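Side-chain contacts in SusD family protein (Bacteroides uniformis, PDB 7KV1), which probably binds beta-glucan at the cell surface of a gut Bacteroides, as a glycan-binding protein of the SusD family: residues F154-L159 with P167-N172; Q187-L192 with A238-Y243; P270-I275 with D351-A356. One frame throughout, in Å; residues are numbered along the deposited sequence.

Interaction 1: residues F154-L159 with P167-N172; sequences FYYNML and PFYLEN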
loop_
_atom_site.group_PDB
_atom_site.type_symbol
_atom_site.label_atom_id
_atom_site.label_comp_id
_atom_site.label_asym_id
_atom_site.label_seq_id
_atom_site.Cartn_x
_atom_site.Cartn_y
_atom_site.Cartn_z
ATOM N N PHE A 154 4.273 -11.249 0.219
ATOM C CA PHE A 154 3.498 -10.032 0.529
ATOM C C PHE A 154 3.774 -9.573 1.964
ATOM O O PHE A 154 4.085 -8.388 2.192
ATOM C CB PHE A 154 2.008 -10.266 0.326
ATOM C CG PHE A 154 1.228 -9.026 0.643
ATOM C CD1 PHE A 154 1.139 -8.012 -0.284
ATOM C CD2 PHE A 154 0.648 -8.855 1.872
ATOM C CE1 PHE A 154 0.435 -6.858 0.007
ATOM C CE2 PHE A 154 -0.053 -7.704 2.166
ATOM C CZ PHE A 154 -0.142 -6.700 1.234
ATOM N N TYR A 155 3.657 -10.483 2.927
ATOM C CA TYR A 155 3.908 -10.177 4.361
ATOM C C TYR A 155 5.366 -9.757 4.548
ATOM O O TYR A 155 5.598 -8.816 5.323
ATOM C CB TYR A 155 3.525 -11.367 5.244
ATOM C CG TYR A 155 2.045 -11.661 5.308
ATOM C CD1 TYR A 155 1.140 -10.697 5.733
ATOM C CD2 TYR A 155 1.554 -12.921 4.979
ATOM C CE1 TYR A 155 -0.217 -10.975 5.830
ATOM C CE2 TYR A 155 0.201 -13.204 5.043
ATOM C CZ TYR A 155 -0.684 -12.240 5.495
ATOM O OH TYR A 155 -2.011 -12.522 5.555
ATOM N N TYR A 156 6.336 -10.446 3.905
ATOM C CA TYR A 156 7.760 -10.112 4.084
ATOM C C TYR A 156 8.019 -8.755 3.441
ATOM O O TYR A 156 8.891 -7.982 3.924
ATOM C CB TYR A 156 8.678 -11.187 3.519
ATOM C CG TYR A 156 9.082 -12.210 4.541
ATOM C CD1 TYR A 156 9.836 -11.836 5.643
ATOM C CD2 TYR A 156 8.699 -13.539 4.415
ATOM C CE1 TYR A 156 10.216 -12.765 6.592
ATOM C CE2 TYR A 156 9.090 -14.486 5.356
ATOM C CZ TYR A 156 9.835 -14.087 6.452
ATOM O OH TYR A 156 10.167 -14.977 7.440
ATOM N N ASN A 157 7.313 -8.483 2.343
ATOM C CA ASN A 157 7.516 -7.224 1.587
ATOM C C ASN A 157 7.166 -6.033 2.497
ATOM O O ASN A 157 7.851 -4.998 2.451
ATOM C CB ASN A 157 6.697 -7.244 0.295
ATOM C CG ASN A 157 6.824 -5.950 -0.465
ATOM O OD1 ASN A 157 7.944 -5.466 -0.685
ATOM N ND2 ASN A 157 5.676 -5.398 -0.844
ATOM N N MET A 158 6.085 -6.160 3.263
ATOM C CA MET A 158 5.664 -5.135 4.247
ATOM C C MET A 158 6.752 -4.954 5.318
ATOM O O MET A 158 7.190 -3.815 5.551
ATOM C CB MET A 158 4.329 -5.521 4.891
ATOM C CG MET A 158 3.655 -4.390 5.596
ATOM S SD MET A 158 2.010 -4.915 6.166
ATOM C CE MET A 158 1.183 -5.202 4.606
ATOM N N LEU A 159 7.234 -6.041 5.907
ATOM C CA LEU A 159 8.333 -5.999 6.912
ATOM C C LEU A 159 9.549 -5.287 6.324
ATOM O O LEU A 159 10.140 -4.423 7.003
ATOM C CB LEU A 159 8.708 -7.420 7.332
ATOM C CG LEU A 159 7.683 -8.121 8.214
ATOM C CD1 LEU A 159 7.970 -9.618 8.256
ATOM C CD2 LEU A 159 7.669 -7.526 9.629
ATOM N N PRO A 167 14.206 -10.657 11.000
ATOM C CA PRO A 167 14.229 -12.122 11.015
ATOM C C PRO A 167 13.588 -12.693 9.741
ATOM O O PRO A 167 12.513 -12.250 9.324
ATOM C CB PRO A 167 13.399 -12.503 12.247
ATOM C CG PRO A 167 13.566 -11.311 13.146
ATOM C CD PRO A 167 13.574 -10.111 12.211
ATOM N N PHE A 168 14.294 -13.625 9.125
ATOM C CA PHE A 168 13.894 -14.244 7.850
ATOM C C PHE A 168 13.834 -15.762 8.019
ATOM O O PHE A 168 14.880 -16.367 8.281
ATOM C CB PHE A 168 14.843 -13.790 6.736
ATOM C CG PHE A 168 14.233 -14.082 5.398
ATOM C CD1 PHE A 168 14.390 -15.317 4.811
ATOM C CD2 PHE A 168 13.343 -13.186 4.835
ATOM C CE1 PHE A 168 13.774 -15.607 3.606
ATOM C CE2 PHE A 168 12.721 -13.487 3.645
ATOM C CZ PHE A 168 12.926 -14.703 3.049
ATOM N N TYR A 169 12.646 -16.350 7.891
ATOM C CA TYR A 169 12.463 -17.822 7.936
ATOM C C TYR A 169 11.369 -18.264 6.956
ATOM O O TYR A 169 10.292 -17.604 6.883
ATOM C CB TYR A 169 12.124 -18.311 9.344
ATOM C CG TYR A 169 10.951 -17.679 10.045
ATOM C CD1 TYR A 169 11.074 -16.445 10.651
ATOM C CD2 TYR A 169 9.769 -18.383 10.239
ATOM C CE1 TYR A 169 10.049 -15.905 11.405
ATOM C CE2 TYR A 169 8.722 -17.852 10.974
ATOM C CZ TYR A 169 8.858 -16.595 11.547
ATOM O OH TYR A 169 7.844 -16.029 12.284
ATOM N N LEU A 170 11.606 -19.390 6.278
ATOM C CA LEU A 170 10.612 -20.023 5.367
ATOM C C LEU A 170 10.091 -21.353 5.953
ATOM O O LEU A 170 9.334 -22.036 5.246
ATOM C CB LEU A 170 11.278 -20.209 4.005
ATOM C CG LEU A 170 11.756 -18.933 3.319
ATOM C CD1 LEU A 170 12.379 -19.254 1.965
ATOM C CD2 LEU A 170 10.635 -17.899 3.168
ATOM N N GLU A 171 10.438 -21.671 7.215
ATOM C CA GLU A 171 9.989 -22.856 8.012
ATOM C C GLU A 171 9.704 -22.353 9.430
ATOM O O GLU A 171 10.558 -21.592 9.965
ATOM C CB GLU A 171 11.091 -23.924 8.124
ATOM N N ASN A 172 8.601 -22.751 10.062
ATOM C CA ASN A 172 8.336 -22.332 11.468
ATOM C C ASN A 172 9.389 -22.954 12.392
ATOM O O ASN A 172 9.886 -24.037 12.075
ATOM C CB ASN A 172 6.904 -22.646 11.886
ATOM C CG ASN A 172 5.943 -21.652 11.284
ATOM O OD1 ASN A 172 6.350 -20.544 10.942
ATOM N ND2 ASN A 172 4.691 -22.045 11.146
#
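Tyr-156 reaches from its helix to the segment 167-172 and meets it with its hydroxyl, one ring face and one ring edge. The hydroxyl gives a hydrogen bond to the backbone carbonyl of Tyr-169, with Tyr-156 OH 2.7 Å from Tyr-169 O. The donor stands 24° off the carbonyl plane. Tyr-156 OH also lies 3.6 Å from CD1 of Tyr-169, over one face of that ring and toward its rim.

Phe-168 covers one face of the Tyr-156 ring. Phe-168 CE2 sits 3.7 Å above the plane of the Tyr-156 ring, over the centre. The two rings form an oblique aromatic pair, with planes at 33° and centroids 4.5 Å apart. A chi1 of -164° turns the Phe-168 ring away from its own backbone N and back over the tyrosine. At the Tyr-156 edge the carbonyl O of Pro-167 lies in the ring plane, 3.6 Å from Tyr-156 CE1. That carbonyl also accepts from Tyr-117 OH. CD2 of Leu-170 adds a looser touch at CE2 of Tyr-156.

The contact pins the loop after helix 138-162 back onto that helix. From helix 185-201, Leu-192 touches both rings and Glu-191 touches that of Phe-168. Helix 110-129 touches Leu-159 and Tyr-169.

Interaction 2: residues Q187-L192 with A238-Y243; sequences QVYAEL and AEMVMY. With EDO (1,2-ethanediol), chain D.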
loop_
_atom_site.group_PDB
_atom_site.type_symbol
_atom_site.label_atom_id
_atom_site.label_comp_id
_atom_site.label_asym_id
_atom_site.label_seq_id
_atom_site.Cartn_x
_atom_site.Cartn_y
_atom_site.Cartn_z
ATOM N N GLN A 187 19.711 -8.334 2.103
ATOM C CA GLN A 187 19.600 -9.816 2.156
ATOM C C GLN A 187 18.150 -10.251 2.060
ATOM O O GLN A 187 17.866 -11.249 1.378
ATOM C CB GLN A 187 20.261 -10.365 3.411
ATOM C CG GLN A 187 21.784 -10.253 3.322
ATOM C CD GLN A 187 22.494 -10.342 4.658
ATOM O OE1 GLN A 187 21.867 -10.421 5.718
ATOM N NE2 GLN A 187 23.820 -10.332 4.609
ATOM N N VAL A 188 17.252 -9.529 2.722
ATOM C CA VAL A 188 15.804 -9.835 2.685
ATOM C C VAL A 188 15.361 -9.696 1.229
ATOM O O VAL A 188 14.709 -10.622 0.719
ATOM C CB VAL A 188 15.022 -8.909 3.632
ATOM C CG1 VAL A 188 13.516 -9.079 3.473
ATOM C CG2 VAL A 188 15.441 -9.133 5.078
ATOM N N TYR A 189 15.720 -8.577 0.593
ATOM C CA TYR A 189 15.441 -8.354 -0.855
ATOM C C TYR A 189 15.878 -9.558 -1.692
ATOM O O TYR A 189 15.065 -10.053 -2.458
ATOM C CB TYR A 189 16.084 -7.100 -1.430
ATOM C CG TYR A 189 15.800 -7.010 -2.902
ATOM C CD1 TYR A 189 14.550 -6.637 -3.370
ATOM C CD2 TYR A 189 16.768 -7.321 -3.834
ATOM C CE1 TYR A 189 14.286 -6.544 -4.730
ATOM C CE2 TYR A 189 16.499 -7.279 -5.193
ATOM C CZ TYR A 189 15.267 -6.846 -5.650
ATOM O OH TYR A 189 15.001 -6.798 -7.002
ATOM N N ALA A 190 17.140 -9.963 -1.603
ATOM C CA ALA A 190 17.713 -11.035 -2.454
ATOM C C ALA A 190 16.874 -12.304 -2.299
ATOM O O ALA A 190 16.501 -12.934 -3.333
ATOM C CB ALA A 190 19.170 -11.282 -2.091
ATOM N N GLU A 191 16.550 -12.652 -1.061
ATOM C CA GLU A 191 15.706 -13.820 -0.753
ATOM C C GLU A 191 14.298 -13.662 -1.322
ATOM O O GLU A 191 13.802 -14.603 -1.991
ATOM C CB GLU A 191 15.525 -13.968 0.749
ATOM C CG GLU A 191 16.734 -14.543 1.388
ATOM C CD GLU A 191 16.718 -16.044 1.397
ATOM O OE1 GLU A 191 15.959 -16.622 0.596
ATOM O OE2 GLU A 191 17.460 -16.598 2.222
ATOM N N LEU A 192 13.640 -12.571 -0.977
ATOM C CA LEU A 192 12.221 -12.363 -1.334
ATOM C C LEU A 192 12.046 -12.399 -2.850
ATOM O O LEU A 192 11.080 -13.025 -3.307
ATOM C CB LEU A 192 11.733 -11.012 -0.824
ATOM C CG LEU A 192 11.176 -10.983 0.582
ATOM C CD1 LEU A 192 10.366 -9.707 0.764
ATOM C CD2 LEU A 192 10.332 -12.230 0.853
ATOM N N ALA A 238 7.337 -5.753 -9.564
ATOM C CA ALA A 238 7.665 -4.397 -10.031
ATOM C C ALA A 238 7.919 -3.524 -8.806
ATOM O O ALA A 238 8.920 -2.832 -8.779
ATOM C CB ALA A 238 6.562 -3.844 -10.889
ATOM N N GLU A 239 7.026 -3.574 -7.828
ATOM C CA GLU A 239 7.131 -2.762 -6.603
ATOM C C GLU A 239 8.470 -3.016 -5.930
ATOM O O GLU A 239 9.165 -2.039 -5.598
ATOM C CB GLU A 239 5.991 -3.105 -5.640
ATOM C CG GLU A 239 6.114 -2.347 -4.332
ATOM C CD GLU A 239 4.929 -2.569 -3.436
ATOM O OE1 GLU A 239 3.777 -2.452 -3.950
ATOM O OE2 GLU A 239 5.161 -2.860 -2.251
ATOM N N MET A 240 8.831 -4.284 -5.741
ATOM C CA MET A 240 10.060 -4.607 -4.997
ATOM C C MET A 240 11.288 -4.198 -5.805
ATOM O O MET A 240 12.227 -3.622 -5.216
ATOM C CB MET A 240 10.111 -6.101 -4.690
ATOM C CG MET A 240 9.096 -6.478 -3.660
ATOM S SD MET A 240 9.254 -8.201 -3.118
ATOM C CE MET A 240 10.995 -8.324 -2.700
ATOM N N VAL A 241 11.321 -4.549 -7.094
ATOM C CA VAL A 241 12.476 -4.199 -7.957
ATOM C C VAL A 241 12.643 -2.662 -7.911
ATOM O O VAL A 241 13.773 -2.149 -7.706
ATOM C CB VAL A 241 12.218 -4.740 -9.376
ATOM C CG1 VAL A 241 13.134 -4.096 -10.389
ATOM C CG2 VAL A 241 12.369 -6.248 -9.426
ATOM N N MET A 242 11.554 -1.915 -8.037
ATOM C CA MET A 242 11.682 -0.431 -8.073
ATOM C C MET A 242 12.153 0.085 -6.698
ATOM O O MET A 242 12.968 1.018 -6.629
ATOM C CB MET A 242 10.354 0.179 -8.527
ATOM C CG MET A 242 10.026 -0.197 -9.996
ATOM S SD MET A 242 8.309 0.162 -10.439
ATOM C CE MET A 242 8.457 1.916 -10.791
ATOM N N TYR A 243 11.647 -0.480 -5.611
ATOM C CA TYR A 243 11.957 0.034 -4.259
ATOM C C TYR A 243 13.432 -0.242 -3.986
ATOM O O TYR A 243 14.056 0.515 -3.316
ATOM C CB TYR A 243 11.067 -0.577 -3.171
ATOM C CG TYR A 243 11.162 0.229 -1.901
ATOM C CD1 TYR A 243 10.568 1.471 -1.809
ATOM C CD2 TYR A 243 11.858 -0.233 -0.784
ATOM C CE1 TYR A 243 10.705 2.252 -0.677
ATOM C CE2 TYR A 243 11.966 0.512 0.377
ATOM C CZ TYR A 243 11.385 1.773 0.432
ATOM O OH TYR A 243 11.511 2.549 1.550
HETATM C C1 EDO D . 4.622 -2.626 1.473
HETATM O O1 EDO D . 3.703 -3.418 2.209
HETATM C C2 EDO D . 3.958 -1.739 0.490
HETATM O O2 EDO D . 3.252 -2.477 -0.506
#
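Two helices of the alpha-helical, TPR-like part of this SusD-family protein pack here, 185-201 against 230-244. Their short segments run nearly antiparallel, at 149°. The axes come no closer than 11.2 Å, so side chains bridge the gap.

Met-240 reaches across from 238-243. Its chain is extended at chi2 and bent at chi3 (51°), and this brings the terminal methyl up to Leu-192. Met-240 CE lies 3.4 Å from CB of Leu-192, a snug fit for two carbons, and 3.8 Å from CD1 of Leu-192. The two side chains cross at about a right angle. Met-240 CE is also 4.0 Å from CD1 of Tyr-189.

Tyr-189 comes from the other helix. Its CG points away from the backbone N (chi1 177°), which carries the ring out to the backbone of 238-243. Tyr-189 CE1 is 3.6 Å from the carbonyl O of Met-240, and the amide N of Val-241 lies near the ring plane at its edge. Tyr-189 OH lies 3.6 Å from CG2 of Val-241. This buried OH has its polar partner in Asp-246, to which it is hydrogen-bonded.

Glu-239 takes no part in the helix contact. Glu-239 OE2 accepts from O2 of a 1,2-ethanediol, probably from the crystallisation liquor, at 2.6 Å. That carboxylate also meets Asn-157 and Tyr-406.

Trp-160 meets the ring of Tyr-189, Tyr-156 touches Leu-192, and Asn-157 touches Met-240. Helix 138-162 therefore packs against both segments, consistent with the bundled helices of the TPR-like SusD fold.

Interaction 3: residues P270-I275 with D351-A356; sequences PSFANI and DKRRDA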
loop_
_atom_site.group_PDB
_atom_site.type_symbol
_atom_site.label_atom_id
_atom_site.label_comp_id
_atom_site.label_asym_id
_atom_site.label_seq_id
_atom_site.Cartn_x
_atom_site.Cartn_y
_atom_site.Cartn_z
ATOM N N PRO A 270 -13.231 4.188 -16.949
ATOM C CA PRO A 270 -13.473 5.439 -17.659
ATOM C C PRO A 270 -13.684 6.615 -16.705
ATOM O O PRO A 270 -13.352 7.702 -17.086
ATOM C CB PRO A 270 -14.738 5.182 -18.504
ATOM C CG PRO A 270 -14.808 3.672 -18.628
ATOM C CD PRO A 270 -14.072 3.082 -17.440
ATOM N N SER A 271 -14.264 6.364 -15.516
ATOM C CA SER A 271 -14.484 7.373 -14.448
ATOM C C SER A 271 -13.544 7.065 -13.273
ATOM O O SER A 271 -13.710 6.004 -12.657
ATOM C CB SER A 271 -15.930 7.377 -13.974
ATOM O OG SER A 271 -16.034 8.008 -12.704
ATOM N N PHE A 272 -12.588 7.940 -12.976
ATOM C CA PHE A 272 -11.726 7.800 -11.774
ATOM C C PHE A 272 -12.607 7.770 -10.518
ATOM O O PHE A 272 -12.326 7.010 -9.561
ATOM C CB PHE A 272 -10.778 8.980 -11.703
ATOM C CG PHE A 272 -9.794 8.922 -10.576
ATOM C CD1 PHE A 272 -8.566 8.275 -10.733
ATOM C CD2 PHE A 272 -10.074 9.557 -9.389
ATOM C CE1 PHE A 272 -7.641 8.290 -9.710
ATOM C CE2 PHE A 272 -9.131 9.601 -8.380
ATOM C CZ PHE A 272 -7.927 8.943 -8.526
ATOM N N ALA A 273 -13.598 8.655 -10.472
ATOM C CA ALA A 273 -14.552 8.739 -9.336
ATOM C C ALA A 273 -15.209 7.372 -9.080
ATOM O O ALA A 273 -15.311 6.996 -7.932
ATOM C CB ALA A 273 -15.588 9.797 -9.600
ATOM N N ASN A 274 -15.613 6.639 -10.116
ATOM C CA ASN A 274 -16.381 5.370 -10.027
ATOM C C ASN A 274 -15.525 4.258 -9.409
ATOM O O ASN A 274 -16.093 3.283 -8.860
ATOM C CB ASN A 274 -16.893 4.918 -11.410
ATOM C CG ASN A 274 -18.085 5.684 -11.973
ATOM O OD1 ASN A 274 -18.584 6.641 -11.370
ATOM N ND2 ASN A 274 -18.535 5.290 -13.164
ATOM N N ILE A 275 -14.192 4.351 -9.503
ATOM C CA ILE A 275 -13.295 3.353 -8.857
ATOM C C ILE A 275 -13.707 3.173 -7.388
ATOM O O ILE A 275 -13.717 2.014 -6.906
ATOM C CB ILE A 275 -11.822 3.795 -8.943
ATOM C CG1 ILE A 275 -11.273 3.793 -10.368
ATOM C CG2 ILE A 275 -10.971 2.902 -8.041
ATOM C CD1 ILE A 275 -10.002 4.601 -10.511
ATOM N N ASP A 351 -8.410 18.719 -13.537
ATOM C CA ASP A 351 -8.057 17.337 -13.089
ATOM C C ASP A 351 -9.266 16.691 -12.406
ATOM O O ASP A 351 -9.646 17.116 -11.309
ATOM C CB ASP A 351 -6.810 17.334 -12.214
ATOM C CG ASP A 351 -6.147 15.970 -12.101
ATOM O OD1 ASP A 351 -6.908 15.005 -12.078
ATOM O OD2 ASP A 351 -4.858 15.908 -12.052
ATOM N N LYS A 352 -9.829 15.657 -13.016
ATOM C CA LYS A 352 -11.009 14.970 -12.465
ATOM C C LYS A 352 -10.643 14.265 -11.159
ATOM O O LYS A 352 -11.564 13.910 -10.433
ATOM C CB LYS A 352 -11.593 13.987 -13.477
ATOM C CG LYS A 352 -12.232 14.646 -14.683
ATOM C CD LYS A 352 -12.749 13.662 -15.683
ATOM C CE LYS A 352 -13.422 14.350 -16.850
ATOM N NZ LYS A 352 -13.892 13.343 -17.829
ATOM N N ARG A 353 -9.355 14.053 -10.875
ATOM C CA ARG A 353 -8.943 13.338 -9.642
ATOM C C ARG A 353 -9.145 14.239 -8.429
ATOM O O ARG A 353 -9.356 13.696 -7.361
ATOM C CB ARG A 353 -7.500 12.859 -9.741
ATOM C CG ARG A 353 -7.338 11.806 -10.817
ATOM C CD ARG A 353 -5.889 11.455 -11.111
ATOM N NE ARG A 353 -5.191 12.583 -11.724
ATOM C CZ ARG A 353 -4.062 12.486 -12.392
ATOM N NH1 ARG A 353 -3.479 11.317 -12.541
ATOM N NH2 ARG A 353 -3.512 13.573 -12.904
ATOM N N ARG A 354 -9.118 15.555 -8.596
ATOM C CA ARG A 354 -9.196 16.476 -7.435
ATOM C C ARG A 354 -10.488 16.239 -6.644
ATOM O O ARG A 354 -10.390 16.039 -5.434
ATOM C CB ARG A 354 -9.124 17.942 -7.817
ATOM C CG ARG A 354 -9.084 18.831 -6.581
ATOM C CD ARG A 354 -8.876 20.278 -6.932
ATOM N NE ARG A 354 -10.108 20.844 -7.438
ATOM C CZ ARG A 354 -10.266 22.110 -7.807
ATOM N NH1 ARG A 354 -9.257 22.959 -7.772
ATOM N NH2 ARG A 354 -11.444 22.523 -8.232
ATOM N N ASP A 355 -11.658 16.280 -7.279
ATOM C CA ASP A 355 -12.918 16.122 -6.502
ATOM C C ASP A 355 -13.074 14.662 -6.022
ATOM O O ASP A 355 -13.644 14.470 -4.951
ATOM C CB ASP A 355 -14.108 16.681 -7.277
ATOM C CG ASP A 355 -14.089 18.201 -7.439
ATOM O OD1 ASP A 355 -13.232 18.920 -6.793
ATOM O OD2 ASP A 355 -14.904 18.658 -8.235
ATOM N N ALA A 356 -12.512 13.662 -6.696
ATOM C CA ALA A 356 -12.588 12.250 -6.228
ATOM C C ALA A 356 -11.585 12.001 -5.095
ATOM O O ALA A 356 -11.686 10.940 -4.437
ATOM C CB ALA A 356 -12.304 11.276 -7.338
#
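Phe-272 lays one ring face over the aliphatic chain of Arg-353. CG of Arg-353 stands 3.5 Å from the centroid of the Phe-272 ring and only 3° off the ring normal, a CH-pi contact. It joins two elements of the SusD fold: a short, weakly bonded helical turn, 272-275, and helix 353-357. CB and CD of Arg-353 also meet the ring, while its guanidinium plane is turned 90° to the phenyl plane.

Ala-356 approaches the same ring at its edge. Ala-356 CB lies in the ring plane, 3.5 Å from CD2 of Phe-272. The same methyl also packs on Ala-273, with 3.9 Å from CB of Ala-356 to CA of Ala-273. A leucine here, with no flat ring, would probably leave Arg-353 CG without its CH-pi partner and open a gap beside Ala-356 CB.

Ser-271 is the N-cap of 272-275, and its OG accepts from the amide N of Asn-274. Asp-351 precedes the turn into the other helix and makes a capping bond to Arg-353 N. Glu-457 and Glu-461 of helix 451-461 form further salt bridges with the guanidinium, so this cation is shared among three carboxylates. Arg-353 grips Asp-351 side-on. Arg-353 NE is 3.0 Å from Asp-351 OD1, on its syn lone pair, and Arg-353 NH2 is 2.8 Å from Asp-351 OD2. Asp-351 OD1 takes the backbone N of Arg-353 as well, at 2.9 Å on its anti side.

How the interactions relate
Interactions 1 and 2 are neighbours, with centres 12 Å apart, and they touch directly. CB of Tyr-156 packs 3.3 Å from CD2 of Leu-192, and Asn-157 ND2 is 2.9 Å from Glu-239 OE2, a probable hydrogen bond. Helix 138-162, which carries one half of interaction 1, supplies both of these links. Interaction 3 lies on the opposite side of the chain's centre. Its centre is 36 Å from that of interaction 1 and 32 Å from that of interaction 2, with nearest atoms about 17 Å and about 15 Å away. None of the residues lining the cobalt hexammine site belongs to these segments.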